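Cellulose-binding protein (Saccharophagus degradans, PDB 2YHG) probably binds polysaccharide and may hydrolyse glycosyl bonds through a nucleoside hydrolase-related domain, this piece pairing that domain with a C-terminal beta domain. Local coordinates at residues A382-S394 / V401-I414. Residues are numbered along the deposited sequence; the frame is centred on the assembly and turned at random.
With MG (magnesium ion), chain E.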
# COMPACT_ATOMS: atom_id res chain seq x y z
N ALA A 382 -7.28 -6.48 -15.23
CA ALA A 382 -6.65 -5.19 -15.09
C ALA A 382 -6.49 -4.45 -16.42
O ALA A 382 -6.25 -3.24 -16.43
CB ALA A 382 -5.28 -5.36 -14.47
N ASP A 383 -6.60 -5.14 -17.54
CA ASP A 383 -6.26 -4.55 -18.82
C ASP A 383 -7.50 -4.23 -19.66
O ASP A 383 -8.61 -4.65 -19.36
CB ASP A 383 -5.20 -5.38 -19.58
CG ASP A 383 -5.65 -6.77 -19.95
OD1 ASP A 383 -6.85 -7.06 -20.00
OD2 ASP A 383 -4.75 -7.60 -20.22
N SER A 384 -7.31 -3.44 -20.72
CA SER A 384 -8.46 -2.99 -21.50
C SER A 384 -8.85 -3.98 -22.58
O SER A 384 -9.97 -3.92 -23.08
CB SER A 384 -8.21 -1.63 -22.08
OG SER A 384 -7.15 -1.65 -23.04
N TYR A 385 -7.97 -4.90 -22.94
CA TYR A 385 -8.32 -5.92 -23.91
C TYR A 385 -9.40 -6.78 -23.32
O TYR A 385 -9.32 -7.20 -22.17
CB TYR A 385 -7.08 -6.73 -24.25
CG TYR A 385 -7.34 -7.77 -25.27
CD1 TYR A 385 -7.77 -7.41 -26.53
CD2 TYR A 385 -7.16 -9.10 -24.99
CE1 TYR A 385 -8.07 -8.38 -27.50
CE2 TYR A 385 -7.45 -10.08 -25.95
CZ TYR A 385 -7.92 -9.70 -27.19
OH TYR A 385 -8.25 -10.67 -28.12
N SER A 386 -10.41 -7.10 -24.12
CA SER A 386 -11.55 -7.83 -23.59
C SER A 386 -11.44 -9.33 -23.72
O SER A 386 -12.21 -10.05 -23.10
CB SER A 386 -12.86 -7.38 -24.21
OG SER A 386 -12.94 -7.81 -25.54
N GLY A 387 -10.51 -9.80 -24.54
CA GLY A 387 -10.40 -11.21 -24.85
C GLY A 387 -9.33 -11.93 -24.07
O GLY A 387 -8.78 -11.43 -23.08
N SER A 388 -9.13 -13.18 -24.45
CA SER A 388 -8.13 -14.05 -23.83
C SER A 388 -6.81 -13.91 -24.58
O SER A 388 -6.77 -13.53 -25.76
CB SER A 388 -8.60 -15.50 -23.82
OG SER A 388 -8.80 -15.96 -25.14
N VAL A 389 -5.73 -14.21 -23.86
CA VAL A 389 -4.39 -14.07 -24.38
C VAL A 389 -3.61 -15.31 -24.04
O VAL A 389 -3.45 -15.63 -22.87
CB VAL A 389 -3.68 -12.81 -23.79
CG1 VAL A 389 -2.21 -12.75 -24.26
CG2 VAL A 389 -4.42 -11.56 -24.17
N SER A 390 -3.10 -15.99 -25.06
CA SER A 390 -2.30 -17.18 -24.88
C SER A 390 -0.84 -16.87 -24.57
O SER A 390 -0.23 -16.01 -25.22
CB SER A 390 -2.39 -18.04 -26.14
OG SER A 390 -3.72 -18.38 -26.41
N ILE A 391 -0.31 -17.59 -23.60
CA ILE A 391 1.10 -17.51 -23.24
C ILE A 391 1.69 -18.89 -23.33
O ILE A 391 1.27 -19.80 -22.62
CB ILE A 391 1.31 -16.97 -21.79
CG1 ILE A 391 0.57 -15.65 -21.57
CG2 ILE A 391 2.80 -16.86 -21.48
CD1 ILE A 391 0.56 -15.21 -20.12
N SER A 392 2.65 -19.07 -24.23
CA SER A 392 3.37 -20.32 -24.33
C SER A 392 4.50 -20.40 -23.30
O SER A 392 5.10 -19.38 -22.98
CB SER A 392 3.91 -20.48 -25.74
OG SER A 392 2.87 -20.39 -26.72
N ASN A 393 4.79 -21.61 -22.84
CA ASN A 393 5.80 -21.91 -21.80
C ASN A 393 5.63 -20.98 -20.61
O ASN A 393 6.57 -20.48 -20.04
CB ASN A 393 7.23 -21.87 -22.35
CG ASN A 393 7.41 -22.81 -23.52
OD1 ASN A 393 7.35 -22.34 -24.64
ND2 ASN A 393 7.33 -24.14 -23.27
N SER A 394 4.41 -20.97 -20.11
CA SER A 394 4.05 -20.08 -19.03
C SER A 394 4.51 -20.50 -17.65
O SER A 394 4.42 -19.71 -16.71
CB SER A 394 2.56 -19.84 -19.07
OG SER A 394 1.83 -21.01 -18.80
N VAL A 401 4.23 -14.52 -25.56
CA VAL A 401 2.87 -14.01 -25.53
C VAL A 401 2.38 -13.78 -26.93
O VAL A 401 2.99 -13.05 -27.71
CB VAL A 401 2.82 -12.69 -24.73
CG1 VAL A 401 1.38 -12.19 -24.66
CG2 VAL A 401 3.41 -12.85 -23.36
N GLN A 402 1.23 -14.37 -27.27
CA GLN A 402 0.60 -14.13 -28.55
C GLN A 402 -0.32 -12.93 -28.44
O GLN A 402 -1.34 -13.01 -27.75
CB GLN A 402 -0.16 -15.38 -28.97
CG GLN A 402 0.75 -16.49 -29.38
CD GLN A 402 0.00 -17.63 -30.01
OE1 GLN A 402 -0.55 -18.46 -29.30
NE2 GLN A 402 -0.16 -17.59 -31.33
N ILE A 403 0.01 -11.84 -29.10
CA ILE A 403 -0.82 -10.64 -29.08
C ILE A 403 -1.91 -10.82 -30.12
O ILE A 403 -1.62 -10.93 -31.31
CB ILE A 403 0.00 -9.40 -29.42
CG1 ILE A 403 1.23 -9.27 -28.54
CG2 ILE A 403 -0.89 -8.16 -29.38
CD1 ILE A 403 0.94 -9.14 -27.06
N PRO A 404 -3.18 -10.87 -29.72
CA PRO A 404 -4.24 -11.13 -30.72
C PRO A 404 -4.25 -10.11 -31.83
O PRO A 404 -4.04 -8.92 -31.62
CB PRO A 404 -5.52 -11.10 -29.88
CG PRO A 404 -5.04 -11.57 -28.52
CD PRO A 404 -3.72 -10.85 -28.35
N SER A 405 -4.67 -10.56 -33.02
CA SER A 405 -4.85 -9.67 -34.13
C SER A 405 -5.90 -8.61 -33.91
O SER A 405 -5.81 -7.54 -34.49
CB SER A 405 -5.21 -10.47 -35.39
OG SER A 405 -4.14 -11.32 -35.77
N ASN A 406 -6.84 -8.88 -32.99
CA ASN A 406 -7.94 -7.96 -32.72
C ASN A 406 -7.68 -7.07 -31.51
O ASN A 406 -8.59 -6.38 -31.05
CB ASN A 406 -9.28 -8.71 -32.56
CG ASN A 406 -9.34 -9.56 -31.33
OD1 ASN A 406 -8.46 -9.47 -30.47
ND2 ASN A 406 -10.43 -10.33 -31.17
N ALA A 407 -6.44 -6.99 -31.04
CA ALA A 407 -6.11 -6.25 -29.81
C ALA A 407 -5.70 -4.80 -30.03
O ALA A 407 -5.34 -4.11 -29.07
CB ALA A 407 -5.06 -6.99 -29.01
N GLY A 408 -5.73 -4.31 -31.27
CA GLY A 408 -5.32 -2.96 -31.51
C GLY A 408 -6.04 -1.93 -30.66
O GLY A 408 -7.25 -1.95 -30.54
N GLY A 409 -5.28 -0.96 -30.18
CA GLY A 409 -5.81 0.10 -29.37
C GLY A 409 -6.13 -0.28 -27.94
O GLY A 409 -6.70 0.53 -27.20
N LYS A 410 -5.75 -1.47 -27.52
CA LYS A 410 -5.95 -1.92 -26.14
C LYS A 410 -4.59 -2.19 -25.50
O LYS A 410 -3.55 -2.17 -26.17
CB LYS A 410 -6.75 -3.21 -26.17
CG LYS A 410 -8.07 -3.12 -26.93
CD LYS A 410 -9.01 -2.11 -26.31
CE LYS A 410 -10.27 -1.98 -27.14
NZ LYS A 410 -11.19 -1.01 -26.52
N ASP A 411 -4.61 -2.44 -24.20
CA ASP A 411 -3.42 -2.96 -23.54
C ASP A 411 -3.68 -4.34 -23.00
O ASP A 411 -4.84 -4.79 -22.81
CB ASP A 411 -2.79 -2.00 -22.51
CG ASP A 411 -3.56 -1.80 -21.23
OD1 ASP A 411 -4.67 -2.31 -21.03
OD2 ASP A 411 -2.96 -1.16 -20.32
N ILE A 412 -2.58 -5.05 -22.76
CA ILE A 412 -2.57 -6.42 -22.28
C ILE A 412 -1.55 -6.47 -21.14
O ILE A 412 -0.39 -6.09 -21.34
CB ILE A 412 -2.17 -7.39 -23.40
CG1 ILE A 412 -3.28 -7.48 -24.45
CG2 ILE A 412 -1.84 -8.78 -22.85
CD1 ILE A 412 -2.91 -8.21 -25.73
N HIS A 413 -1.99 -6.89 -19.97
CA HIS A 413 -1.11 -6.97 -18.81
C HIS A 413 -0.69 -8.41 -18.59
O HIS A 413 -1.53 -9.30 -18.37
CB HIS A 413 -1.81 -6.44 -17.56
CG HIS A 413 -2.04 -4.97 -17.56
ND1 HIS A 413 -2.19 -4.25 -16.40
CD2 HIS A 413 -2.19 -4.10 -18.59
CE1 HIS A 413 -2.45 -2.99 -16.73
NE2 HIS A 413 -2.46 -2.87 -18.05
N ILE A 414 0.62 -8.65 -18.64
CA ILE A 414 1.21 -9.94 -18.39
C ILE A 414 2.00 -9.87 -17.11
O ILE A 414 2.81 -8.97 -16.95
CB ILE A 414 2.11 -10.37 -19.56
CG1 ILE A 414 1.37 -10.32 -20.90
CG2 ILE A 414 2.72 -11.73 -19.26
CD1 ILE A 414 0.20 -11.29 -21.01
MG MG E . -9.04 -7.25 -19.89
O HOH W 1 -3.45 -14.78 -27.66
O HOH W 2 -11.31 -6.90 -19.53
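His413 N donates a nearly straight bond (164°) to Asp383 OD2 at 2.9 Å, using the anti lone pair of that oxygen, which also forms a hydrogen bond with His378 NE2. Asp383 OD1 binds a magnesium ion at 2.2 Å. A carboxylate suits this place because its two oxygens can serve ion and strand at once. Tyr385 O, Gly380 O and a water also bind the magnesium. Next along, Ser384 and Asp411 trade bonds: Ser384 N reaches Asp411 OD1, and Asp411 N returns to Ser384 OG at 2.9 Å. A hydroxyl suits the place because its lone pairs can accept this N-H, and chi1 of 66°, with OG between the backbone N and the carbonyl carbon, carries it there. Asp411 OD2, met from above the carboxylate plane, takes His413 NE2, and Arg431 holds ND1, so the imidazole is fixed at both nitrogens.

Both segments belong to the C-terminal beta domain, where 391-392 and 398-402 form an antiparallel hairpin. Ile391 and Val401 are its non-hydrogen-bonded pair, Gln402 N bonds Ser390 O at 3.0 Å, and a water bridges Ser390 N to Gln402 O.

Tyr385, with CG anti to N (chi1 -178°), sends its ring to the type I turn 404-407. There its hydroxyl donates to Asn406 OD1 at 2.6 Å, on a lone pair in the carbonyl plane, and the ring carbons pack obliquely on apolar Pro404 CG and Ala407 CB. Farther along, branched Val389 splits its methyls, CG1 to Val401 CG1 at 3.7 Å and CG2 to Ile412 CD1, while Ile391 and Ile414 meet tip to tip through CD1 at 4.0 Å, both also touching Trp376.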